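Local structure of extracellular ligand-binding receptor (Desulfitobacterium hafniense, 4Q6B) at residues 110-114 with 332-336; 116-120 with 312-316; 130-134 with 161-166; 228-234 with 252-257. The protein binds leucine and probably hands it, perhaps with related amino acids, to an ABC transporter for uptake. One frame throughout, in Å; residues are numbered along the deposited sequence. Where two conformers were deposited one is given.

Interaction 1: 110-114 with 332-336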
loop_
_atom_site.group_PDB
_atom_site.type_symbol
_atom_site.label_atom_id
_atom_site.label_comp_id
_atom_site.label_asym_id
_atom_site.label_seq_id
_atom_site.Cartn_x
_atom_site.Cartn_y
_atom_site.Cartn_z
ATOM N N ASP A 110 -5.593 -4.144 -10.644
ATOM C CA ASP A 110 -6.341 -5.309 -11.063
ATOM C C ASP A 110 -7.174 -5.946 -9.915
ATOM O O ASP A 110 -8.111 -6.738 -10.169
ATOM C CB ASP A 110 -5.359 -6.331 -11.646
ATOM C CG ASP A 110 -6.057 -7.476 -12.308
ATOM O OD1 ASP A 110 -6.845 -7.239 -13.273
ATOM O OD2 ASP A 110 -5.842 -8.619 -11.860
ATOM N N LEU A 111 -6.808 -5.650 -8.668
ATOM C CA LEU A 111 -7.508 -6.232 -7.528
ATOM C C LEU A 111 -8.994 -5.925 -7.619
ATOM O O LEU A 111 -9.846 -6.769 -7.274
ATOM C CB LEU A 111 -6.894 -5.736 -6.214
ATOM C CG LEU A 111 -7.598 -6.280 -4.967
ATOM C CD1 LEU A 111 -7.412 -7.782 -4.899
ATOM C CD2 LEU A 111 -7.027 -5.573 -3.707
ATOM N N THR A 112 -9.329 -4.729 -8.123
ATOM C CA THR A 112 -10.741 -4.305 -8.092
ATOM C C THR A 112 -11.359 -4.334 -9.482
ATOM O O THR A 112 -12.404 -3.718 -9.733
ATOM C CB THR A 112 -10.875 -2.896 -7.452
ATOM O OG1 THR A 112 -9.959 -2.006 -8.087
ATOM C CG2 THR A 112 -10.519 -2.958 -5.988
ATOM N N ASP A 113 -10.726 -5.111 -10.366
ATOM C CA ASP A 113 -11.155 -5.230 -11.747
ATOM C C ASP A 113 -11.697 -6.616 -12.042
ATOM O O ASP A 113 -11.659 -7.067 -13.184
ATOM C CB ASP A 113 -9.967 -4.965 -12.709
ATOM C CG ASP A 113 -9.642 -3.494 -12.859
ATOM O OD1 ASP A 113 -10.397 -2.617 -12.353
ATOM O OD2 ASP A 113 -8.604 -3.212 -13.499
ATOM N N HIS A 114 -12.203 -7.329 -11.030
ATOM C CA HIS A 114 -12.727 -8.682 -11.275
ATOM C C HIS A 114 -14.205 -8.828 -10.881
ATOM O O HIS A 114 -14.714 -9.949 -10.792
ATOM C CB HIS A 114 -11.925 -9.694 -10.437
ATOM C CG HIS A 114 -10.551 -9.947 -10.968
ATOM N ND1 HIS A 114 -10.302 -10.856 -11.968
ATOM C CD2 HIS A 114 -9.353 -9.402 -10.649
ATOM C CE1 HIS A 114 -9.013 -10.860 -12.256
ATOM N NE2 HIS A 114 -8.412 -9.987 -11.472
ATOM N N GLY A 332 -17.765 1.429 -5.112
ATOM C CA GLY A 332 -18.548 0.256 -5.448
ATOM C C GLY A 332 -17.683 -0.947 -5.816
ATOM O O GLY A 332 -18.157 -2.099 -5.812
ATOM N N ARG A 333 -16.423 -0.685 -6.133
ATOM C CA ARG A 333 -15.526 -1.758 -6.540
ATOM C C ARG A 333 -14.589 -2.162 -5.429
ATOM O O ARG A 333 -13.850 -3.133 -5.567
ATOM C CB ARG A 333 -14.750 -1.335 -7.780
ATOM C CG ARG A 333 -15.666 -0.745 -8.826
ATOM C CD ARG A 333 -14.925 -0.564 -10.120
ATOM N NE ARG A 333 -13.511 -0.359 -9.840
ATOM C CZ ARG A 333 -12.530 -0.784 -10.628
ATOM N NH1 ARG A 333 -12.812 -1.430 -11.755
ATOM N NH2 ARG A 333 -11.270 -0.569 -10.281
ATOM N N GLY A 334 -14.621 -1.431 -4.312
ATOM C CA GLY A 334 -13.755 -1.756 -3.206
ATOM C C GLY A 334 -12.466 -0.962 -3.139
ATOM O O GLY A 334 -11.727 -1.161 -2.175
ATOM N N ASP A 335 -12.207 -0.063 -4.091
ATOM C CA ASP A 335 -11.059 0.854 -3.954
ATOM C C ASP A 335 -11.313 1.869 -2.844
ATOM O O ASP A 335 -12.467 2.234 -2.576
ATOM C CB ASP A 335 -10.792 1.604 -5.254
ATOM C CG ASP A 335 -10.069 0.711 -6.288
ATOM O OD1 ASP A 335 -9.094 0.055 -5.886
ATOM O OD2 ASP A 335 -10.501 0.633 -7.442
ATOM N N ASP A 336 -10.242 2.318 -2.211
ATOM C CA ASP A 336 -10.348 3.401 -1.247
ATOM C C ASP A 336 -10.088 4.694 -1.987
ATOM O O ASP A 336 -8.984 4.916 -2.537
ATOM C CB ASP A 336 -9.336 3.191 -0.094
ATOM C CG ASP A 336 -9.713 3.966 1.170
ATOM O OD1 ASP A 336 -10.323 5.069 1.063
ATOM O OD2 ASP A 336 -9.392 3.479 2.286
#
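The backbone carbonyl O of Thr-112 lies over the centre of the Arg-333 guanidinium, 3.0 Å above its plane, where it meets a face and takes no hydrogen bond from it. The arginine, in one of its two modelled conformers, is the middle of a salt-bridge network that ties together two loops of the lobe built on the five-stranded parallel sheet of this periplasmic-binding-protein fold. Asp-113 lies on one loop and supplies the carboxylate across the contact: its OD1 accepts from Arg-333 NH1 at 2.8 Å and more weakly from NH2, with the carboxylate and guanidinium planes 63° apart. Within its own loop, Arg-333 NH2 points almost straight (170°) at Asp-335 OD2, 3.2 Å away and in the guanidinium plane. That same OD2 also receives the Thr-112 hydroxyl, OG1 to OD2 2.8 Å, on its syn side but tilted out of the carboxylate plane. Asp-335 OD1 pairs with Arg-121 of strand 119-121, so both carboxylate oxygens are held. Thr-112 keeps OG1 between its backbone N and carbonyl carbon (chi1 51°), which turns the hydroxyl to Asp-335 and sets the methyl against the 333-335 backbone and the Asp-335 carboxylate. The methyl carbon CG2 rests 3.4 Å from Arg-333 O.

Interaction 2: 116-120 with 312-316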
loop_
_atom_site.group_PDB
_atom_site.type_symbol
_atom_site.label_atom_id
_atom_site.label_comp_id
_atom_site.label_asym_id
_atom_site.label_seq_id
_atom_site.Cartn_x
_atom_site.Cartn_y
_atom_site.Cartn_z
ATOM N N TYR A 116 -15.479 -8.335 -7.963
ATOM C CA TYR A 116 -15.720 -8.831 -6.614
ATOM C C TYR A 116 -16.536 -7.810 -5.826
ATOM O O TYR A 116 -16.409 -6.582 -6.047
ATOM C CB TYR A 116 -14.396 -8.945 -5.874
ATOM C CG TYR A 116 -13.343 -9.856 -6.439
ATOM C CD1 TYR A 116 -13.679 -11.046 -7.053
ATOM C CD2 TYR A 116 -11.994 -9.520 -6.317
ATOM C CE1 TYR A 116 -12.648 -11.933 -7.554
ATOM C CE2 TYR A 116 -10.997 -10.346 -6.813
ATOM C CZ TYR A 116 -11.320 -11.548 -7.402
ATOM O OH TYR A 116 -10.255 -12.359 -7.845
ATOM N N ILE A 117 -17.304 -8.305 -4.851
ATOM C CA ILE A 117 -18.156 -7.466 -4.019
ATOM C C ILE A 117 -17.647 -7.401 -2.571
ATOM O O ILE A 117 -18.046 -6.499 -1.825
ATOM C CB ILE A 117 -19.557 -8.087 -3.930
ATOM C CG1 ILE A 117 -20.274 -8.031 -5.260
ATOM C CG2 ILE A 117 -20.407 -7.356 -2.929
ATOM C CD1 ILE A 117 -21.573 -8.856 -5.175
ATOM N N HIS A 118 -16.840 -8.377 -2.133
ATOM C CA HIS A 118 -16.456 -8.471 -0.721
ATOM C C HIS A 118 -15.008 -8.067 -0.473
ATOM O O HIS A 118 -14.400 -8.361 0.563
ATOM C CB HIS A 118 -16.691 -9.907 -0.239
ATOM C CG HIS A 118 -18.123 -10.320 -0.325
ATOM N ND1 HIS A 118 -19.054 -9.937 0.616
ATOM C CD2 HIS A 118 -18.798 -11.040 -1.258
ATOM C CE1 HIS A 118 -20.241 -10.404 0.272
ATOM N NE2 HIS A 118 -20.116 -11.085 -0.854
ATOM N N VAL A 119 -14.438 -7.445 -1.475
ATOM C CA VAL A 119 -12.967 -7.296 -1.507
ATOM C C VAL A 119 -12.614 -5.811 -1.510
ATOM O O VAL A 119 -13.122 -5.036 -2.322
ATOM C CB VAL A 119 -12.416 -7.980 -2.780
ATOM C CG1 VAL A 119 -10.936 -7.724 -2.971
ATOM C CG2 VAL A 119 -12.691 -9.491 -2.753
ATOM N N PHE A 120 -11.715 -5.416 -0.610
ATOM C CA PHE A 120 -11.429 -3.981 -0.363
ATOM C C PHE A 120 -9.950 -3.763 -0.164
ATOM O O PHE A 120 -9.244 -4.697 0.120
ATOM C CB PHE A 120 -12.152 -3.508 0.908
ATOM C CG PHE A 120 -13.665 -3.589 0.835
ATOM C CD1 PHE A 120 -14.394 -2.472 0.490
ATOM C CD2 PHE A 120 -14.342 -4.796 1.071
ATOM C CE1 PHE A 120 -15.787 -2.526 0.402
ATOM C CE2 PHE A 120 -15.727 -4.856 1.025
ATOM C CZ PHE A 120 -16.456 -3.712 0.689
ATOM N N ALA A 312 -19.684 -6.409 3.834
ATOM C CA ALA A 312 -19.184 -5.575 2.718
ATOM C C ALA A 312 -20.057 -4.348 2.481
ATOM O O ALA A 312 -19.539 -3.230 2.335
ATOM C CB ALA A 312 -19.093 -6.413 1.422
ATOM N N GLN A 313 -21.368 -4.537 2.436
ATOM C CA GLN A 313 -22.267 -3.403 2.282
ATOM C C GLN A 313 -22.145 -2.465 3.472
ATOM O O GLN A 313 -22.250 -1.269 3.319
ATOM C CB GLN A 313 -23.720 -3.816 2.006
ATOM C CG GLN A 313 -24.627 -2.685 1.515
ATOM C CD GLN A 313 -24.120 -1.989 0.254
ATOM O OE1 GLN A 313 -23.833 -2.624 -0.743
ATOM N NE2 GLN A 313 -23.997 -0.676 0.314
ATOM N N GLY A 314 -21.931 -3.016 4.659
ATOM C CA GLY A 314 -21.763 -2.167 5.826
ATOM C C GLY A 314 -20.513 -1.308 5.720
ATOM O O GLY A 314 -20.526 -0.157 6.152
ATOM N N LEU A 315 -19.440 -1.854 5.145
ATOM C CA LEU A 315 -18.230 -1.035 4.918
ATOM C C LEU A 315 -18.462 0.110 3.946
ATOM O O LEU A 315 -17.986 1.260 4.155
ATOM C CB LEU A 315 -17.057 -1.890 4.416
ATOM C CG LEU A 315 -16.349 -2.743 5.469
ATOM C CD1 LEU A 315 -15.424 -3.691 4.743
ATOM C CD2 LEU A 315 -15.575 -1.898 6.468
ATOM N N ARG A 316 -19.204 -0.169 2.879
ATOM C CA ARG A 316 -19.570 0.878 1.937
ATOM C C ARG A 316 -20.493 1.933 2.564
ATOM O O ARG A 316 -20.351 3.130 2.308
ATOM C CB ARG A 316 -20.211 0.251 0.692
ATOM C CG ARG A 316 -19.149 -0.507 -0.157
ATOM C CD ARG A 316 -19.736 -1.040 -1.452
ATOM N NE ARG A 316 -18.624 -1.608 -2.202
ATOM C CZ ARG A 316 -18.303 -2.895 -2.231
ATOM N NH1 ARG A 316 -19.057 -3.811 -1.619
ATOM N NH2 ARG A 316 -17.226 -3.263 -2.922
HETATM O O HOH W 1 -15.443 -5.551 -3.657
HETATM O O HOH W 2 -19.309 -9.163 3.354
#
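Arg-316 reaches past the Phe-120 ring to the backbone carbonyl of Ile-117, joining helix 311-317 to the loop that leads into edge strand 119-121 of the five-stranded parallel sheet, in one lobe of the periplasmic-binding-protein fold. From CB its chain runs fully extended to NE (chi3 175°), long enough to pass the ring and end at the backbone beyond. CG lies in the plane of that ring at its edge, 4.0 Å from Phe-120 CE1. NE donates to the carbonyl O of Asp-331. The guanidinium then lays one face against the phenylalanine, with Phe-120 CZ 3.4 Å above its plane and toward its rim; the two planes are 38° apart. At the tip, NH1 gives a nearly straight bond (171°) to the carbonyl O of Ile-117, 2.9 Å away and lying in both the carbonyl and guanidinium planes. NH2 donates to a water that also takes the Val-119 N-H and bridges to Tyr-116 O. A leucine here would probably leave the Ile-117 and Asp-331 carbonyls without these donors and that water with one partner fewer, loosening the tie between loop and helix. Phe-120 is held from the helix side too: Leu-315 CD1 makes a CH-pi contact over a ring face, 4.0 Å from the centroid, while Ala-312 CB sits at the ring edge, 3.7 Å from CE2. A second water links the N-H of Ala-312 to His-118 ND1, whose distance to Ala-312 CB is 3.6 Å.

Interaction 3: 130-134 with 161-166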
loop_
_atom_site.group_PDB
_atom_site.type_symbol
_atom_site.label_atom_id
_atom_site.label_comp_id
_atom_site.label_asym_id
_atom_site.label_seq_id
_atom_site.Cartn_x
_atom_site.Cartn_y
_atom_site.Cartn_z
ATOM N N ALA A 130 0.352 7.084 -8.877
ATOM C CA ALA A 130 0.903 7.626 -10.150
ATOM C C ALA A 130 0.309 8.990 -10.478
ATOM O O ALA A 130 1.031 9.898 -10.863
ATOM C CB ALA A 130 0.665 6.637 -11.330
ATOM N N ARG A 131 -1.000 9.131 -10.294
ATOM C CA ARG A 131 -1.710 10.372 -10.596
ATOM C C ARG A 131 -1.176 11.534 -9.744
ATOM O O ARG A 131 -0.926 12.630 -10.253
ATOM C CB ARG A 131 -3.204 10.162 -10.351
ATOM C CG ARG A 131 -4.073 11.318 -10.779
ATOM C CD ARG A 131 -5.544 10.876 -10.817
ATOM N NE ARG A 131 -6.175 10.837 -9.495
ATOM C CZ ARG A 131 -7.344 11.410 -9.202
ATOM N NH1 ARG A 131 -7.836 11.319 -7.979
ATOM N NH2 ARG A 131 -8.012 12.074 -10.129
ATOM N N GLN A 132 -0.959 11.290 -8.450
ATOM C CA GLN A 132 -0.510 12.364 -7.568
ATOM C C GLN A 132 0.933 12.671 -7.834
ATOM O O GLN A 132 1.333 13.834 -7.714
ATOM C CB GLN A 132 -0.666 11.955 -6.095
ATOM C CG GLN A 132 -2.068 11.659 -5.723
ATOM C CD GLN A 132 -2.845 12.912 -5.463
ATOM O OE1 GLN A 132 -2.277 14.005 -5.388
ATOM N NE2 GLN A 132 -4.154 12.770 -5.323
ATOM N N LEU A 133 1.727 11.635 -8.165
ATOM C CA LEU A 133 3.149 11.885 -8.493
ATOM C C LEU A 133 3.289 12.739 -9.740
ATOM O O LEU A 133 4.150 13.658 -9.772
ATOM C CB LEU A 133 3.978 10.593 -8.663
ATOM C CG LEU A 133 4.319 9.869 -7.372
ATOM C CD1 LEU A 133 4.754 8.448 -7.730
ATOM C CD2 LEU A 133 5.407 10.614 -6.595
ATOM N N ALA A 134 2.436 12.504 -10.737
ATOM C CA ALA A 134 2.553 13.292 -11.972
ATOM C C ALA A 134 2.223 14.754 -11.717
ATOM O O ALA A 134 2.894 15.672 -12.236
ATOM C CB ALA A 134 1.663 12.742 -13.073
ATOM N N ALA A 161 0.231 3.667 -16.330
ATOM C CA ALA A 161 -0.462 4.691 -15.507
ATOM C C ALA A 161 0.342 5.989 -15.360
ATOM O O ALA A 161 -0.170 7.106 -15.586
ATOM C CB ALA A 161 -0.834 4.137 -14.123
ATOM N N PHE A 162 1.606 5.869 -14.975
ATOM C CA PHE A 162 2.419 7.064 -14.832
ATOM C C PHE A 162 2.593 7.812 -16.166
ATOM O O PHE A 162 2.466 9.053 -16.221
ATOM C CB PHE A 162 3.778 6.792 -14.178
ATOM C CG PHE A 162 4.576 8.049 -13.973
ATOM C CD1 PHE A 162 4.294 8.906 -12.919
ATOM C CD2 PHE A 162 5.562 8.422 -14.887
ATOM C CE1 PHE A 162 5.006 10.089 -12.759
ATOM C CE2 PHE A 162 6.283 9.616 -14.761
ATOM C CZ PHE A 162 6.004 10.452 -13.679
ATOM N N GLU A 163 2.877 7.077 -17.234
ATOM C CA GLU A 163 3.046 7.720 -18.546
ATOM C C GLU A 163 1.778 8.499 -18.956
ATOM O O GLU A 163 1.844 9.623 -19.445
ATOM C CB GLU A 163 3.422 6.655 -19.610
ATOM C CG GLU A 163 3.423 7.218 -21.030
ATOM C CD GLU A 163 4.475 6.577 -21.944
ATOM O OE1 GLU A 163 4.941 5.451 -21.650
ATOM O OE2 GLU A 163 4.840 7.222 -22.957
ATOM N N ASP A 164 0.608 7.897 -18.742
ATOM C CA ASP A 164 -0.657 8.531 -19.120
ATOM C C ASP A 164 -0.926 9.777 -18.283
ATOM O O ASP A 164 -1.265 10.836 -18.812
ATOM C CB ASP A 164 -1.812 7.546 -18.994
ATOM C CG ASP A 164 -1.713 6.409 -20.012
ATOM O OD1 ASP A 164 -2.429 5.403 -19.858
ATOM O OD2 ASP A 164 -0.888 6.509 -20.955
ATOM N N TYR A 165 -0.731 9.687 -16.974
ATOM C CA TYR A 165 -0.946 10.905 -16.179
ATOM C C TYR A 165 0.125 11.967 -16.436
ATOM O O TYR A 165 -0.174 13.176 -16.461
ATOM C CB TYR A 165 -1.035 10.572 -14.699
ATOM C CG TYR A 165 -2.320 9.915 -14.351
ATOM C CD1 TYR A 165 -3.539 10.583 -14.516
ATOM C CD2 TYR A 165 -2.345 8.629 -13.829
ATOM C CE1 TYR A 165 -4.734 9.964 -14.176
ATOM C CE2 TYR A 165 -3.529 8.008 -13.488
ATOM C CZ TYR A 165 -4.717 8.670 -13.663
ATOM O OH TYR A 165 -5.914 8.063 -13.334
ATOM N N ALA A 166 1.376 11.536 -16.625
ATOM C CA ALA A 166 2.463 12.489 -16.895
ATOM C C ALA A 166 2.170 13.219 -18.204
ATOM O O ALA A 166 2.307 14.427 -18.273
ATOM C CB ALA A 166 3.817 11.760 -16.965
#
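Arg-131 and Tyr-165 overlap broadly between two neighbouring helices of the Rossmann-like lobe. The aliphatic part of the arginine, in the conformer given, one of two, lies across one face of the tyrosine ring: CB makes a CH-pi contact 3.8 Å from the ring centroid and only 8° off the normal, and CD continues along the same ring to within 3.6 Å of Tyr-165 CE1. Arg-131 has CG opposite its own backbone N (chi1 -173°), which carries CG and CD on across the ring face that CB already covers. Much of the rest is alanine, which lets the backbones close in. Ala-130 CB packs on the start of Phe-162, 3.8 Å from its backbone N, and one turn on Ala-134 CB is 3.8 Å from Tyr-165 CB. Near these, the Phe-162 ring comes close to helix 126-139, its CE1 4.3 Å from Leu-133 CB, at the ring edge; Ala-166 CB covers one of its faces. No hydrogen bond joins 130-134 to 161-166; a turn earlier on helix 126-139, Gln-127 NE2 bonds Tyr-165 OH across the helices, and Glu-128 pairs with Arg-131 NE. The short segments approach to 8.5 Å between axes, their directions 40° apart. Strand 144-149 lies between helices 126-139 and 153-168 in the chain, and Phe-162 reaches down to its Met-145 and Ile-147 and stacks on Phe-202 of strand 200-204, while Leu-133 rests on Leu-343 of strand 341-347.

Interaction 4: 228-234 with 252-257. With LEU (leucine), chain B; EDO (1,2-ethanediol), chain G.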
loop_
_atom_site.group_PDB
_atom_site.type_symbol
_atom_site.label_atom_id
_atom_site.label_comp_id
_atom_site.label_asym_id
_atom_site.label_seq_id
_atom_site.Cartn_x
_atom_site.Cartn_y
_atom_site.Cartn_z
ATOM N N ILE A 228 12.309 8.956 -8.642
ATOM C CA ILE A 228 10.955 8.876 -8.069
ATOM C C ILE A 228 10.497 7.439 -8.120
ATOM O O ILE A 228 10.757 6.727 -9.114
ATOM C CB ILE A 228 9.968 9.774 -8.892
ATOM C CG1 ILE A 228 10.416 11.233 -8.856
ATOM C CG2 ILE A 228 8.541 9.675 -8.322
ATOM C CD1 ILE A 228 11.088 11.714 -10.121
ATOM N N ALA A 229 9.814 6.983 -7.064
ATOM C CA ALA A 229 9.351 5.591 -7.006
ATOM C C ALA A 229 8.035 5.491 -6.232
ATOM O O ALA A 229 7.589 6.461 -5.601
ATOM C CB ALA A 229 10.420 4.714 -6.363
ATOM N N GLY A 230 7.434 4.301 -6.237
ATOM C CA GLY A 230 6.168 4.101 -5.567
ATOM C C GLY A 230 6.232 3.413 -4.233
ATOM O O GLY A 230 7.273 3.415 -3.582
ATOM N N ASN A 231 5.136 2.797 -3.790
ATOM C CA ASN A 231 5.027 2.482 -2.372
ATOM C C ASN A 231 5.922 1.386 -1.776
ATOM O O ASN A 231 6.070 1.332 -0.534
ATOM C CB ASN A 231 3.563 2.189 -2.002
ATOM C CG ASN A 231 3.280 0.709 -1.920
ATOM O OD1 ASN A 231 3.294 0.011 -2.928
ATOM N ND2 ASN A 231 3.057 0.218 -0.717
ATOM N N SER A 232 6.484 0.490 -2.598
ATOM C CA SER A 232 7.339 -0.548 -2.026
ATOM C C SER A 232 8.637 0.050 -1.461
ATOM O O SER A 232 9.407 -0.626 -0.756
ATOM C CB SER A 232 7.681 -1.609 -3.085
ATOM O OG SER A 232 8.252 -0.980 -4.211
ATOM N N TRP A 233 8.872 1.311 -1.781
ATOM C CA TRP A 233 10.101 2.000 -1.374
ATOM C C TRP A 233 9.954 2.658 0.006
ATOM O O TRP A 233 10.941 3.141 0.572
ATOM C CB TRP A 233 10.507 3.013 -2.428
ATOM C CG TRP A 233 10.945 2.363 -3.723
ATOM C CD1 TRP A 233 10.146 1.765 -4.661
ATOM C CD2 TRP A 233 12.274 2.303 -4.231
ATOM N NE1 TRP A 233 10.912 1.309 -5.715
ATOM C CE2 TRP A 233 12.222 1.629 -5.470
ATOM C CE3 TRP A 233 13.512 2.721 -3.740
ATOM C CZ2 TRP A 233 13.372 1.392 -6.244
ATOM C CZ3 TRP A 233 14.641 2.474 -4.501
ATOM C CH2 TRP A 233 14.556 1.813 -5.741
ATOM N N ASP A 234 8.736 2.653 0.555
ATOM C CA ASP A 234 8.515 3.100 1.935
ATOM C C ASP A 234 9.191 2.116 2.900
ATOM O O ASP A 234 9.925 2.521 3.805
ATOM C CB ASP A 234 7.012 3.207 2.219
ATOM C CG ASP A 234 6.687 4.171 3.365
ATOM O OD1 ASP A 234 7.494 4.285 4.321
ATOM O OD2 ASP A 234 5.611 4.809 3.301
ATOM N N LEU A 252 15.551 10.903 -2.970
ATOM C CA LEU A 252 14.498 10.012 -3.496
ATOM C C LEU A 252 13.081 10.433 -3.103
ATOM O O LEU A 252 12.797 10.654 -1.922
ATOM C CB LEU A 252 14.757 8.573 -3.063
ATOM C CG LEU A 252 13.719 7.524 -3.505
ATOM C CD1 LEU A 252 13.824 7.232 -4.991
ATOM C CD2 LEU A 252 13.881 6.215 -2.692
ATOM N N LEU A 253 12.191 10.555 -4.088
ATOM C CA LEU A 253 10.798 10.856 -3.808
ATOM C C LEU A 253 9.985 9.569 -3.891
ATOM O O LEU A 253 10.090 8.839 -4.885
ATOM C CB LEU A 253 10.252 11.894 -4.804
ATOM C CG LEU A 253 8.790 12.310 -4.576
ATOM C CD1 LEU A 253 8.636 13.146 -3.288
ATOM C CD2 LEU A 253 8.279 13.110 -5.810
ATOM N N VAL A 254 9.173 9.318 -2.864
ATOM C CA VAL A 254 8.381 8.109 -2.773
ATOM C C VAL A 254 6.890 8.422 -2.655
ATOM O O VAL A 254 6.489 9.202 -1.831
ATOM C CB VAL A 254 8.832 7.278 -1.561
ATOM C CG1 VAL A 254 7.928 6.077 -1.355
ATOM C CG2 VAL A 254 10.286 6.853 -1.737
ATOM N N GLY A 255 6.091 7.791 -3.497
ATOM C CA GLY A 255 4.661 7.942 -3.413
ATOM C C GLY A 255 4.138 6.812 -2.552
ATOM O O GLY A 255 4.298 5.660 -2.862
ATOM N N SER A 256 3.489 7.177 -1.463
ATOM C CA SER A 256 3.142 6.228 -0.431
ATOM C C SER A 256 1.918 6.726 0.284
ATOM O O SER A 256 1.118 7.409 -0.301
ATOM C CB SER A 256 4.292 6.025 0.543
ATOM O OG SER A 256 4.042 4.910 1.359
ATOM N N PHE A 257 1.758 6.289 1.520
ATOM C CA PHE A 257 0.650 6.686 2.367
ATOM C C PHE A 257 1.081 6.719 3.842
ATOM O O PHE A 257 2.106 6.181 4.206
ATOM C CB PHE A 257 -0.536 5.747 2.162
ATOM C CG PHE A 257 -0.193 4.314 2.381
ATOM C CD1 PHE A 257 0.128 3.502 1.328
ATOM C CD2 PHE A 257 -0.168 3.791 3.655
ATOM C CE1 PHE A 257 0.471 2.184 1.534
ATOM C CE2 PHE A 257 0.172 2.484 3.864
ATOM C CZ PHE A 257 0.487 1.678 2.805
HETATM N N LEU B . 2.237 -2.848 -2.956
HETATM C CA LEU B . 2.847 -4.176 -3.089
HETATM C C LEU B . 1.929 -5.113 -3.855
HETATM O O LEU B . 2.290 -6.246 -4.151
HETATM C CB LEU B . 3.142 -4.741 -1.700
HETATM C CG LEU B . 4.241 -3.820 -1.159
HETATM C CD1 LEU B . 3.920 -3.358 0.232
HETATM C CD2 LEU B . 5.639 -4.418 -1.233
HETATM O OXT LEU B . 0.818 -4.701 -4.216
HETATM C C1 EDO G . 6.109 0.140 -7.991
HETATM O O1 EDO G . 6.314 -1.199 -8.478
HETATM C C2 EDO G . 5.643 0.133 -6.544
HETATM O O2 EDO G . 6.768 0.117 -5.714
#
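Ser-256 OG donates to Asp-234 OD2 over 2.5 Å, a bond so short that its exact length is doubtful, and the same oxygen carries a salt bridge to Lys-344. Asp-234 CG stands anti to the backbone N (chi1 -156°), bringing the carboxylate to Ser-256. An alanine in place of Asp-234 would probably leave the lysine without its countercharge and the serine hydroxyl without its acceptor, freeing the turn after strand 227-229 to move. On the pocket side of that turn, Asn-231 OD1, in one of two modelled conformers, accepts a hydrogen bond from the ammonium N of the bound leucine at 3.0 Å; Ser-84, Thr-107 and Ala-105 also bond this ligand. The N-H of Ser-232 holds an ethanediol oxygen probably left by crystallisation. Backbone bonds join the strands in parallel: Ala-229 N to Leu-253 O and Gly-255 N to Ala-229 O, both 2.9 Å. Beyond Ala-229 the pairing gives way to a 3-10 turn that carries Asn-231 to the ligand. Around this frame, Trp-233 CB lies 3.9 Å from Val-254 CG2 and its CE3 3.7 Å from Leu-252 CD2, while NE1 bonds to Lys-205 O and Ala-229 CB covers one ring face. Ile-228 and Leu-253 lie side by side and meet helix 126-139. Strands 227-229 and 253-257 are thus inner neighbours in the mixed-sheet lobe of the periplasmic-binding-protein fold, bordered by strands 200-204 and 341-347, with Trp-233 packed on helix 207-221.

Overall arrangement
The contacts divide between two lobes. Interactions 1 and 2 adjoin, centres about 10 Å apart, at the edge of the five-stranded parallel sheet, where Arg-316 NH2 packs on the 332-336 loop. Interactions 3 and 4, about 13 Å apart, belong to the mixed sheet; Leu-133 of helix 126-139 packs on Ile-228 and Leu-253. Along the chain, interaction 1 encloses interaction 2, which encloses interactions 3 and 4 in series. The chain therefore enters the second lobe after strand 119-121, returns after strand 253-257, and crosses once more after the 332-336 loop to strand 341-347. Leucine bound by both lobes, with Asn-231 from interaction 4, fits the cleft closure expected of such receptors.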